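Local coordinates for protein hydrogenase maturation factor (Thermoanaerobacter tengcongensis, PDB 3VTH) that probably transfers the carbamoyl group of carbamoyl phosphate, at the expense of ATP, to the C-terminal cysteine of HypE during [NiFe]-hydrogenase maturation, at residues E260-Y265 against V284-K289; E273-S278 against T371-G376; V254-V259 against D322-M327. All blocks are in the same frame, centred on the assembly; numbering follows the deposited sequence.

Contact 1: residues E260-Y265 against V284-K289; sequences EEVKKY and VLLKKK. With APC (diphosphomethylphosphonic acid adenosyl ester), chain F.
Tyr265 O takes two contacts from segment 284-289: a hydrogen bond and a weak C-H...O contact. Lys289 N gives the hydrogen bond, 2.8 Å long and nearly straight at the hydrogen (170°). The donor stands well above the carbonyl plane, off the lone pairs. Lys288 CA makes the C-H...O contact, at 3.4 Å from Tyr265 O. Two waters extend this polar patch. Lys289 bends at its third and fourth torsions, which turns its ammonium back toward the helix. Lys289 NZ gives a hydrogen bond of 2.7 Å to one water. The same water is 2.7 Å from Lys263 O and from Lys289 O, bridging the two segments. A second water near Lys263 O is held only weakly by this ammonium. The apolar part is tight. Val262 CG1 meets Leu286 CD1 at 3.4 Å, closer than usual for two methyls, and the side chains cross at about a right angle. With CG1 anti to the backbone N (chi1 -178°), Val262 sends this methyl to Leu286. Leu285 serves the ATP-analogue pocket. Both its methyls lie over one face of the adenine, with Leu285 CD1 3.6 Å from APC C2. Lys287 and Lys288 turn to other partners: Lys287 NZ makes a salt bridge to Asp302, and Lys288 NZ bonds Ala298 O and Leu301 O. Strand 283-287 runs between strand 303-307, antiparallel to it, and strand 370-374, parallel to it. Helix 259-265 rests on this sheet through Val262, which also touches Val306, while Leu286 reaches Leu276 of helix 270-277.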
loop_
_atom_site.group_PDB
_atom_site.type_symbol
_atom_site.label_atom_id
_atom_site.label_comp_id
_atom_site.label_asym_id
_atom_site.label_seq_id
_atom_site.Cartn_x
_atom_site.Cartn_y
_atom_site.Cartn_z
ATOM N N GLU A 260 14.115 15.660 -12.140
ATOM C CA GLU A 260 15.510 16.034 -12.375
ATOM C C GLU A 260 16.376 15.816 -11.120
ATOM O O GLU A 260 17.465 15.254 -11.214
ATOM C CB GLU A 260 15.646 17.475 -12.889
ATOM C CG GLU A 260 17.043 17.764 -13.460
ATOM C CD GLU A 260 17.306 19.227 -13.817
ATOM O OE1 GLU A 260 16.624 20.139 -13.298
ATOM O OE2 GLU A 260 18.230 19.470 -14.617
ATOM N N GLU A 261 15.894 16.266 -9.960
ATOM C CA GLU A 261 16.617 16.053 -8.713
ATOM C C GLU A 261 16.752 14.551 -8.402
ATOM O O GLU A 261 17.829 14.086 -8.048
ATOM C CB GLU A 261 15.968 16.815 -7.547
ATOM C CG GLU A 261 16.732 16.640 -6.236
ATOM C CD GLU A 261 16.433 17.680 -5.170
ATOM O OE1 GLU A 261 15.270 17.824 -4.729
ATOM O OE2 GLU A 261 17.397 18.347 -4.744
ATOM N N VAL A 262 15.669 13.796 -8.560
ATOM C CA VAL A 262 15.695 12.358 -8.276
ATOM C C VAL A 262 16.772 11.648 -9.106
ATOM O O VAL A 262 17.501 10.802 -8.584
ATOM C CB VAL A 262 14.308 11.701 -8.493
ATOM C CG1 VAL A 262 14.345 10.210 -8.152
ATOM C CG2 VAL A 262 13.263 12.384 -7.642
ATOM N N LYS A 263 16.888 12.027 -10.381
ATOM C CA LYS A 263 17.840 11.400 -11.315
ATOM C C LYS A 263 19.305 11.613 -10.925
ATOM O O LYS A 263 20.187 10.918 -11.450
ATOM C CB LYS A 263 17.631 11.919 -12.743
ATOM C CG LYS A 263 16.279 11.600 -13.366
ATOM C CD LYS A 263 16.391 10.484 -14.360
ATOM C CE LYS A 263 15.822 10.901 -15.714
ATOM N NZ LYS A 263 14.355 11.176 -15.668
ATOM N N LYS A 264 19.560 12.567 -10.027
ATOM C CA LYS A 264 20.920 12.793 -9.513
ATOM C C LYS A 264 21.330 11.681 -8.560
ATOM O O LYS A 264 22.521 11.409 -8.389
ATOM C CB LYS A 264 21.031 14.136 -8.775
ATOM C CG LYS A 264 21.246 15.334 -9.675
ATOM C CD LYS A 264 21.038 16.646 -8.921
ATOM C CE LYS A 264 21.157 17.832 -9.872
ATOM N NZ LYS A 264 20.930 19.148 -9.185
ATOM N N TYR A 265 20.333 11.062 -7.933
ATOM C CA TYR A 265 20.561 10.078 -6.885
ATOM C C TYR A 265 20.135 8.670 -7.263
ATOM O O TYR A 265 20.521 7.699 -6.595
ATOM C CB TYR A 265 19.810 10.478 -5.618
ATOM C CG TYR A 265 20.191 11.822 -5.066
ATOM C CD1 TYR A 265 21.285 11.964 -4.216
ATOM C CD2 TYR A 265 19.449 12.958 -5.384
ATOM C CE1 TYR A 265 21.643 13.214 -3.705
ATOM C CE2 TYR A 265 19.796 14.222 -4.874
ATOM C CZ TYR A 265 20.891 14.330 -4.039
ATOM O OH TYR A 265 21.219 15.551 -3.521
ATOM N N VAL A 284 8.402 5.994 -4.151
ATOM C CA VAL A 284 8.749 4.959 -5.115
ATOM C C VAL A 284 10.152 4.468 -4.773
ATOM O O VAL A 284 11.057 5.276 -4.590
ATOM C CB VAL A 284 8.728 5.494 -6.578
ATOM C CG1 VAL A 284 9.100 4.392 -7.595
ATOM C CG2 VAL A 284 7.367 6.125 -6.926
ATOM N N LEU A 285 10.324 3.148 -4.716
ATOM C CA LEU A 285 11.635 2.565 -4.442
ATOM C C LEU A 285 12.452 2.524 -5.721
ATOM O O LEU A 285 12.048 1.915 -6.715
ATOM C CB LEU A 285 11.517 1.160 -3.827
ATOM C CG LEU A 285 10.652 1.083 -2.558
ATOM C CD1 LEU A 285 10.665 -0.323 -2.027
ATOM C CD2 LEU A 285 11.108 2.089 -1.470
ATOM N N LEU A 286 13.622 3.153 -5.664
ATOM C CA LEU A 286 14.465 3.367 -6.839
ATOM C C LEU A 286 15.887 2.927 -6.553
ATOM O O LEU A 286 16.371 3.137 -5.446
ATOM C CB LEU A 286 14.474 4.865 -7.200
ATOM C CG LEU A 286 13.135 5.512 -7.573
ATOM C CD1 LEU A 286 13.321 7.017 -7.675
ATOM C CD2 LEU A 286 12.569 4.951 -8.887
ATOM N N LYS A 287 16.558 2.334 -7.546
ATOM C CA LYS A 287 17.964 1.953 -7.397
ATOM C C LYS A 287 18.849 3.188 -7.325
ATOM O O LYS A 287 18.703 4.117 -8.137
ATOM C CB LYS A 287 18.418 1.046 -8.550
ATOM C CG LYS A 287 17.760 -0.351 -8.554
ATOM C CD LYS A 287 18.386 -1.313 -7.510
ATOM C CE LYS A 287 17.726 -2.699 -7.573
ATOM N NZ LYS A 287 18.340 -3.690 -6.633
ATOM N N LYS A 288 19.771 3.186 -6.362
ATOM C CA LYS A 288 20.709 4.296 -6.141
ATOM C C LYS A 288 21.719 4.379 -7.281
ATOM O O LYS A 288 22.238 3.354 -7.724
ATOM C CB LYS A 288 21.490 4.092 -4.840
ATOM C CG LYS A 288 20.686 4.226 -3.544
ATOM C CD LYS A 288 21.599 3.793 -2.376
ATOM C CE LYS A 288 20.959 4.058 -1.025
ATOM N NZ LYS A 288 21.828 3.539 0.042
ATOM N N LYS A 289 22.000 5.592 -7.747
ATOM C CA LYS A 289 23.100 5.827 -8.694
ATOM C C LYS A 289 23.533 7.278 -8.653
ATOM O O LYS A 289 22.693 8.173 -8.661
ATOM C CB LYS A 289 22.701 5.451 -10.130
ATOM C CG LYS A 289 23.806 5.717 -11.189
ATOM C CD LYS A 289 23.388 5.316 -12.617
ATOM C CE LYS A 289 22.310 6.255 -13.201
ATOM N NZ LYS A 289 22.800 7.645 -13.366
HETATM P PG APC F . 7.364 3.629 12.403
HETATM O O1G APC F . 6.737 4.915 11.928
HETATM O O2G APC F . 8.836 3.782 12.698
HETATM O O3G APC F . 6.616 2.940 13.508
HETATM P PB APC F . 7.255 2.810 9.641
HETATM O O1B APC F . 5.890 3.352 9.355
HETATM O O2B APC F . 7.573 1.486 8.974
HETATM O O3B APC F . 7.321 2.526 11.223
HETATM P PA APC F . 8.161 5.395 8.099
HETATM O O1A APC F . 9.445 6.158 7.871
HETATM O O2A APC F . 6.999 6.217 8.527
HETATM C C3A APC F . 8.547 4.046 9.281
HETATM O "O5'" APC F . 7.677 4.666 6.746
HETATM C "C5'" APC F . 8.450 4.611 5.550
HETATM C "C4'" APC F . 8.351 3.199 4.979
HETATM O "O4'" APC F . 9.031 3.215 3.718
HETATM C "C3'" APC F . 9.072 2.196 5.882
HETATM O "O3'" APC F . 8.343 0.962 5.999
HETATM C "C2'" APC F . 10.365 1.920 5.141
HETATM O "O2'" APC F . 10.941 0.646 5.484
HETATM C "C1'" APC F . 9.952 2.125 3.684
HETATM N N9 APC F . 11.168 2.468 2.956
HETATM C C8 APC F . 11.832 3.655 2.958
HETATM N N7 APC F . 12.949 3.560 2.194
HETATM C C5 APC F . 12.999 2.301 1.708
HETATM C C6 APC F . 13.908 1.517 0.843
HETATM N N6 APC F . 15.017 2.076 0.316
HETATM N N1 APC F . 13.590 0.228 0.592
HETATM C C2 APC F . 12.478 -0.352 1.090
HETATM N N3 APC F . 11.603 0.280 1.889
HETATM C C4 APC F . 11.819 1.585 2.215
HETATM O O HOH W 1 19.573 8.616 -13.278
HETATM O O HOH W 2 22.167 9.139 -11.161
#

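Contact 2: residues E273-S278 against T371-G376; sequences ERLLLS and TSFNAG
Thr371 meets the helix through its methyl, CG2, which lies 4.1 Å from Leu275 CD1. Its hydroxyl is placed anti to the backbone N (chi1 -161°) and hydrogen-bonds to Glu378. The same residue joins strand 283-287 through backbone bonds to Ile283 and Leu285. Ser372 follows with its side chain directed away from the helix, where OG bonds Arg379 O. Its carbonyl oxygen is what meets the helix: Leu275 CD1 touches Ser372 O at 3.5 Å. This is a helix laid against a sheet in the domain of the YrdC/Sua5 family. Helix 270-277 leads into strand 283-287, and strand 370-374 runs parallel beside that strand. The helix thus packs across two neighbouring strands, and Leu275 touches Val284 as well. Phe373 comes next and points back toward the helix. Leu275 CD1 lies 3.9 Å from Phe373 CB and sits at the ring edge, near the ring plane. The same methyl, CD1, thus touches Thr371, Ser372 and Phe373. Arg274 approaches the far part of the ring, with NH1 4.1 Å from Phe373 CE1. The guanidinium and ring planes are 80° apart, so the two groups do not stack. The Arg274 chain is extended to CD and bends at chi3 (105°), which brings NH1 beside the ring; Arg274 is an exposed residue. Glu271 and Glu272 of the same helix also touch Phe373. No hydrogen bond joins the two segments. From the Phe373 carbonyl onward the segment meets helix 707-719: Phe373 O bonds Arg707 NH2, Asn374 ND2 bonds Arg707 O, and Ala375 touches Ile714.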
loop_
_atom_site.group_PDB
_atom_site.type_symbol
_atom_site.label_atom_id
_atom_site.label_comp_id
_atom_site.label_asym_id
_atom_site.label_seq_id
_atom_site.Cartn_x
_atom_site.Cartn_y
_atom_site.Cartn_z
ATOM N N GLU A 273 9.211 6.843 -13.519
ATOM C CA GLU A 273 8.875 8.256 -13.625
ATOM C C GLU A 273 7.360 8.468 -13.608
ATOM O O GLU A 273 6.872 9.402 -12.982
ATOM C CB GLU A 273 9.491 8.853 -14.891
ATOM C CG GLU A 273 9.194 10.310 -15.082
ATOM C CD GLU A 273 10.125 10.985 -16.099
ATOM O OE1 GLU A 273 11.110 10.367 -16.542
ATOM O OE2 GLU A 273 9.863 12.144 -16.442
ATOM N N ARG A 274 6.626 7.597 -14.298
ATOM C CA ARG A 274 5.166 7.655 -14.304
ATOM C C ARG A 274 4.579 7.486 -12.895
ATOM O O ARG A 274 3.636 8.194 -12.524
ATOM C CB ARG A 274 4.614 6.591 -15.257
ATOM C CG ARG A 274 3.110 6.616 -15.471
ATOM C CD ARG A 274 2.683 5.353 -16.251
ATOM N NE ARG A 274 2.024 4.345 -15.404
ATOM C CZ ARG A 274 2.630 3.374 -14.705
ATOM N NH1 ARG A 274 3.961 3.215 -14.700
ATOM N NH2 ARG A 274 1.878 2.537 -13.996
ATOM N N LEU A 275 5.136 6.552 -12.114
ATOM C CA LEU A 275 4.667 6.326 -10.739
ATOM C C LEU A 275 4.941 7.535 -9.833
ATOM O O LEU A 275 4.085 7.922 -9.028
ATOM C CB LEU A 275 5.288 5.055 -10.138
ATOM C CG LEU A 275 4.908 3.718 -10.799
ATOM C CD1 LEU A 275 5.616 2.560 -10.081
ATOM C CD2 LEU A 275 3.387 3.497 -10.778
ATOM N N LEU A 276 6.133 8.119 -9.977
ATOM C CA LEU A 276 6.530 9.313 -9.200
ATOM C C LEU A 276 5.629 10.513 -9.455
ATOM O O LEU A 276 5.209 11.207 -8.515
ATOM C CB LEU A 276 7.966 9.710 -9.532
ATOM C CG LEU A 276 9.093 8.922 -8.861
ATOM C CD1 LEU A 276 10.427 9.176 -9.590
ATOM C CD2 LEU A 276 9.174 9.309 -7.397
ATOM N N LEU A 277 5.337 10.738 -10.731
ATOM C CA LEU A 277 4.572 11.899 -11.182
ATOM C C LEU A 277 3.057 11.743 -11.039
ATOM O O LEU A 277 2.340 12.731 -11.083
ATOM C CB LEU A 277 4.912 12.240 -12.641
ATOM C CG LEU A 277 6.301 12.866 -12.899
ATOM C CD1 LEU A 277 6.633 12.790 -14.383
ATOM C CD2 LEU A 277 6.400 14.329 -12.417
ATOM N N SER A 278 2.571 10.511 -10.875
ATOM C CA SER A 278 1.127 10.287 -10.675
ATOM C C SER A 278 0.576 11.214 -9.599
ATOM O O SER A 278 1.255 11.473 -8.609
ATOM C CB SER A 278 0.880 8.845 -10.232
ATOM O OG SER A 278 -0.510 8.608 -9.999
ATOM N N THR A 371 5.673 2.212 -3.260
ATOM C CA THR A 371 5.470 1.399 -4.454
ATOM C C THR A 371 6.758 1.247 -5.261
ATOM O O THR A 371 7.809 1.742 -4.857
ATOM C CB THR A 371 4.314 1.934 -5.312
ATOM O OG1 THR A 371 3.872 0.891 -6.198
ATOM C CG2 THR A 371 4.768 3.167 -6.117
ATOM N N SER A 372 6.678 0.529 -6.374
ATOM C CA SER A 372 7.854 0.237 -7.181
ATOM C C SER A 372 7.376 -0.267 -8.529
ATOM O O SER A 372 6.187 -0.555 -8.699
ATOM C CB SER A 372 8.689 -0.875 -6.516
ATOM O OG SER A 372 7.982 -2.127 -6.526
ATOM N N PHE A 373 8.298 -0.410 -9.473
ATOM C CA PHE A 373 7.967 -1.018 -10.748
ATOM C C PHE A 373 8.969 -2.115 -10.993
ATOM O O PHE A 373 10.178 -1.875 -10.947
ATOM C CB PHE A 373 7.994 0.008 -11.895
ATOM C CG PHE A 373 7.316 -0.483 -13.152
ATOM C CD1 PHE A 373 5.955 -0.245 -13.358
ATOM C CD2 PHE A 373 8.026 -1.204 -14.107
ATOM C CE1 PHE A 373 5.309 -0.703 -14.527
ATOM C CE2 PHE A 373 7.394 -1.677 -15.280
ATOM C CZ PHE A 373 6.027 -1.424 -15.478
ATOM N N ASN A 374 8.485 -3.321 -11.230
ATOM C CA ASN A 374 9.397 -4.445 -11.454
ATOM C C ASN A 374 8.713 -5.541 -12.248
ATOM O O ASN A 374 7.527 -5.800 -12.055
ATOM C CB ASN A 374 9.917 -4.990 -10.110
ATOM C CG ASN A 374 10.967 -6.058 -10.272
ATOM O OD1 ASN A 374 11.895 -5.929 -11.093
ATOM N ND2 ASN A 374 10.833 -7.141 -9.488
ATOM N N ALA A 375 9.478 -6.156 -13.141
ATOM C CA ALA A 375 9.029 -7.261 -13.981
ATOM C C ALA A 375 7.725 -6.922 -14.682
ATOM O O ALA A 375 6.743 -7.666 -14.588
ATOM C CB ALA A 375 8.906 -8.551 -13.155
ATOM N N GLY A 376 7.706 -5.755 -15.328
ATOM C CA GLY A 376 6.606 -5.357 -16.211
ATOM C C GLY A 376 5.336 -4.829 -15.564
ATOM O O GLY A 376 4.324 -4.676 -16.244
#

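Contact 3: residues V254-V259 against D322-M327; sequences VMMRDV and DFPIVM
Met255 and Ile325 form the hydrogen-bonded pair of a short antiparallel bridge in the central sheet of the YrdC-like domain. Met255 N gives a 2.7 Å bond to Ile325 O. Ile325 N returns a bond of 3.0 Å to Met255 O. The neighbouring pair, Val254 and Val326, is non-hydrogen-bonded. There the backbone adds a C-H...O contact, with Val254 CA 3.2 Å from Ile325 O. The tight part lies around Pro324. Val254 CG1 touches Pro324 CB at 3.5 Å, and Met256 CG reaches the same CB at 3.8 Å. Met256 continues to helix 259-265, where it packs on Val262 and Tyr265. The face with Met255 and Ile325 is covered by helix 312-320. Met255 touches His314 and Met318, and Ile325 touches Leu317. Met327 CG, anti to the carbonyl carbon (chi1 -72°), joins this face and lies 4.0 Å from Met255 CB. The contact loosens past Met256. Arg257 and Asp258 are partly exposed, and Asp322 is exposed. The Arg257 side chain reaches back to the end of helix 312-320, bonding Met318 O and Ile321 O. Asp258 caps the start of helix 259-265, with OD1 accepting from Glu261 N. The other end of the bridge is buried but also loosely packed, in contrast to the close meeting of Val254 with Pro324. There the two valines of the non-hydrogen-bonded pair meet only lightly: Val254 CG2 stands 4.3 Å from Val326 CG2.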
loop_
_atom_site.group_PDB
_atom_site.type_symbol
_atom_site.label_atom_id
_atom_site.label_comp_id
_atom_site.label_asym_id
_atom_site.label_seq_id
_atom_site.Cartn_x
_atom_site.Cartn_y
_atom_site.Cartn_z
ATOM N N VAL A 254 12.534 9.904 1.316
ATOM C CA VAL A 254 12.959 11.287 1.138
ATOM C C VAL A 254 12.063 11.950 0.084
ATOM O O VAL A 254 11.647 11.300 -0.884
ATOM C CB VAL A 254 14.468 11.335 0.738
ATOM C CG1 VAL A 254 14.906 12.724 0.304
ATOM C CG2 VAL A 254 15.345 10.903 1.918
ATOM N N MET A 255 11.720 13.217 0.312
ATOM C CA MET A 255 11.031 14.019 -0.676
ATOM C C MET A 255 12.029 14.860 -1.461
ATOM O O MET A 255 12.858 15.547 -0.872
ATOM C CB MET A 255 9.997 14.939 -0.021
ATOM C CG MET A 255 9.210 15.753 -1.038
ATOM S SD MET A 255 7.915 16.780 -0.299
ATOM C CE MET A 255 6.687 15.549 0.099
ATOM N N MET A 256 11.939 14.808 -2.782
ATOM C CA MET A 256 12.762 15.652 -3.647
ATOM C C MET A 256 11.869 16.556 -4.481
ATOM O O MET A 256 10.680 16.286 -4.612
ATOM C CB MET A 256 13.636 14.783 -4.541
ATOM C CG MET A 256 14.521 13.853 -3.720
ATOM S SD MET A 256 15.875 13.183 -4.675
ATOM C CE MET A 256 16.537 12.017 -3.490
ATOM N N ARG A 257 12.438 17.617 -5.042
ATOM C CA ARG A 257 11.633 18.668 -5.657
ATOM C C ARG A 257 11.014 18.265 -6.993
ATOM O O ARG A 257 9.884 18.651 -7.280
ATOM C CB ARG A 257 12.434 19.977 -5.772
ATOM C CG ARG A 257 13.581 19.935 -6.753
ATOM C CD ARG A 257 14.695 20.927 -6.396
ATOM N NE ARG A 257 14.247 22.319 -6.412
ATOM C CZ ARG A 257 14.087 23.073 -5.321
ATOM N NH1 ARG A 257 14.347 22.581 -4.107
ATOM N NH2 ARG A 257 13.675 24.328 -5.447
ATOM N N ASP A 258 11.738 17.481 -7.794
ATOM C CA ASP A 258 11.270 17.079 -9.132
ATOM C C ASP A 258 12.065 15.892 -9.661
ATOM O O ASP A 258 13.042 15.459 -9.024
ATOM C CB ASP A 258 11.331 18.257 -10.133
ATOM C CG ASP A 258 12.720 18.881 -10.238
ATOM O OD1 ASP A 258 13.737 18.183 -10.022
ATOM O OD2 ASP A 258 12.794 20.081 -10.551
ATOM N N VAL A 259 11.670 15.386 -10.831
ATOM C CA VAL A 259 12.306 14.199 -11.407
ATOM C C VAL A 259 13.786 14.446 -11.703
ATOM O O VAL A 259 14.610 13.553 -11.515
ATOM C CB VAL A 259 11.556 13.665 -12.666
ATOM C CG1 VAL A 259 12.295 12.462 -13.262
ATOM C CG2 VAL A 259 10.125 13.243 -12.290
ATOM N N ASP A 322 17.292 24.246 -0.540
ATOM C CA ASP A 322 18.013 23.625 -1.669
ATOM C C ASP A 322 18.551 22.216 -1.346
ATOM O O ASP A 322 19.701 21.880 -1.672
ATOM C CB ASP A 322 19.147 24.529 -2.179
ATOM C CG ASP A 322 20.189 24.835 -1.111
ATOM O OD1 ASP A 322 20.155 24.202 -0.028
ATOM O OD2 ASP A 322 21.054 25.705 -1.348
ATOM N N PHE A 323 17.729 21.410 -0.690
ATOM C CA PHE A 323 18.126 20.062 -0.292
ATOM C C PHE A 323 16.889 19.198 -0.187
ATOM O O PHE A 323 15.818 19.707 0.153
ATOM C CB PHE A 323 18.939 20.053 1.036
ATOM C CG PHE A 323 18.334 20.890 2.149
ATOM C CD1 PHE A 323 17.214 20.442 2.868
ATOM C CD2 PHE A 323 18.884 22.131 2.472
ATOM C CE1 PHE A 323 16.651 21.224 3.894
ATOM C CE2 PHE A 323 18.346 22.915 3.496
ATOM C CZ PHE A 323 17.223 22.465 4.209
ATOM N N PRO A 324 17.019 17.891 -0.494
ATOM C CA PRO A 324 15.893 16.990 -0.280
ATOM C C PRO A 324 15.679 16.766 1.211
ATOM O O PRO A 324 16.588 17.016 2.017
ATOM C CB PRO A 324 16.337 15.683 -0.950
ATOM C CG PRO A 324 17.725 15.917 -1.502
ATOM C CD PRO A 324 18.240 17.187 -0.940
ATOM N N ILE A 325 14.494 16.298 1.584
ATOM C CA ILE A 325 14.197 16.104 3.001
ATOM C C ILE A 325 13.632 14.724 3.313
ATOM O O ILE A 325 12.824 14.201 2.563
ATOM C CB ILE A 325 13.209 17.173 3.524
ATOM C CG1 ILE A 325 11.928 17.172 2.665
ATOM C CG2 ILE A 325 13.887 18.567 3.559
ATOM C CD1 ILE A 325 10.812 18.113 3.146
ATOM N N VAL A 326 14.038 14.169 4.453
ATOM C CA VAL A 326 13.392 12.999 5.041
ATOM C C VAL A 326 11.932 13.344 5.311
ATOM O O VAL A 326 11.618 14.471 5.691
ATOM C CB VAL A 326 14.072 12.610 6.367
ATOM C CG1 VAL A 326 13.256 11.560 7.142
ATOM C CG2 VAL A 326 15.481 12.103 6.092
ATOM N N MET A 327 11.047 12.384 5.057
ATOM C CA MET A 327 9.669 12.455 5.494
ATOM C C MET A 327 9.373 11.104 6.122
ATOM O O MET A 327 9.294 10.091 5.414
ATOM C CB MET A 327 8.723 12.698 4.308
ATOM C CG MET A 327 8.797 14.098 3.748
ATOM S SD MET A 327 8.088 15.282 4.909
ATOM C CE MET A 327 6.404 15.392 4.291
#

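All three contacts belong to the YrdC-like domain and reach one mixed sheet. Along the chain the segments run 254-259, 260-265, 273-278, 284-289, 322-327 and 371-376. Contact 1 therefore falls wholly between the two segments of contact 3, while contact 2 crosses both. The sheet order 325-329, 254-255, 303-307, 283-287, 370-374 places contact 1 spatially between the others. Its centre is about 11 Å from that of contact 3 and about 12 Å from that of contact 2. Contacts 2 and 3 are about 18 Å apart. Tyr265 packing on Pro324 links contacts 1 and 3. Leu276 against Val284 links contacts 2 and 1. The strand that packs on the adenine of the bound nucleotide analogue lies in this run of five adjacent strands.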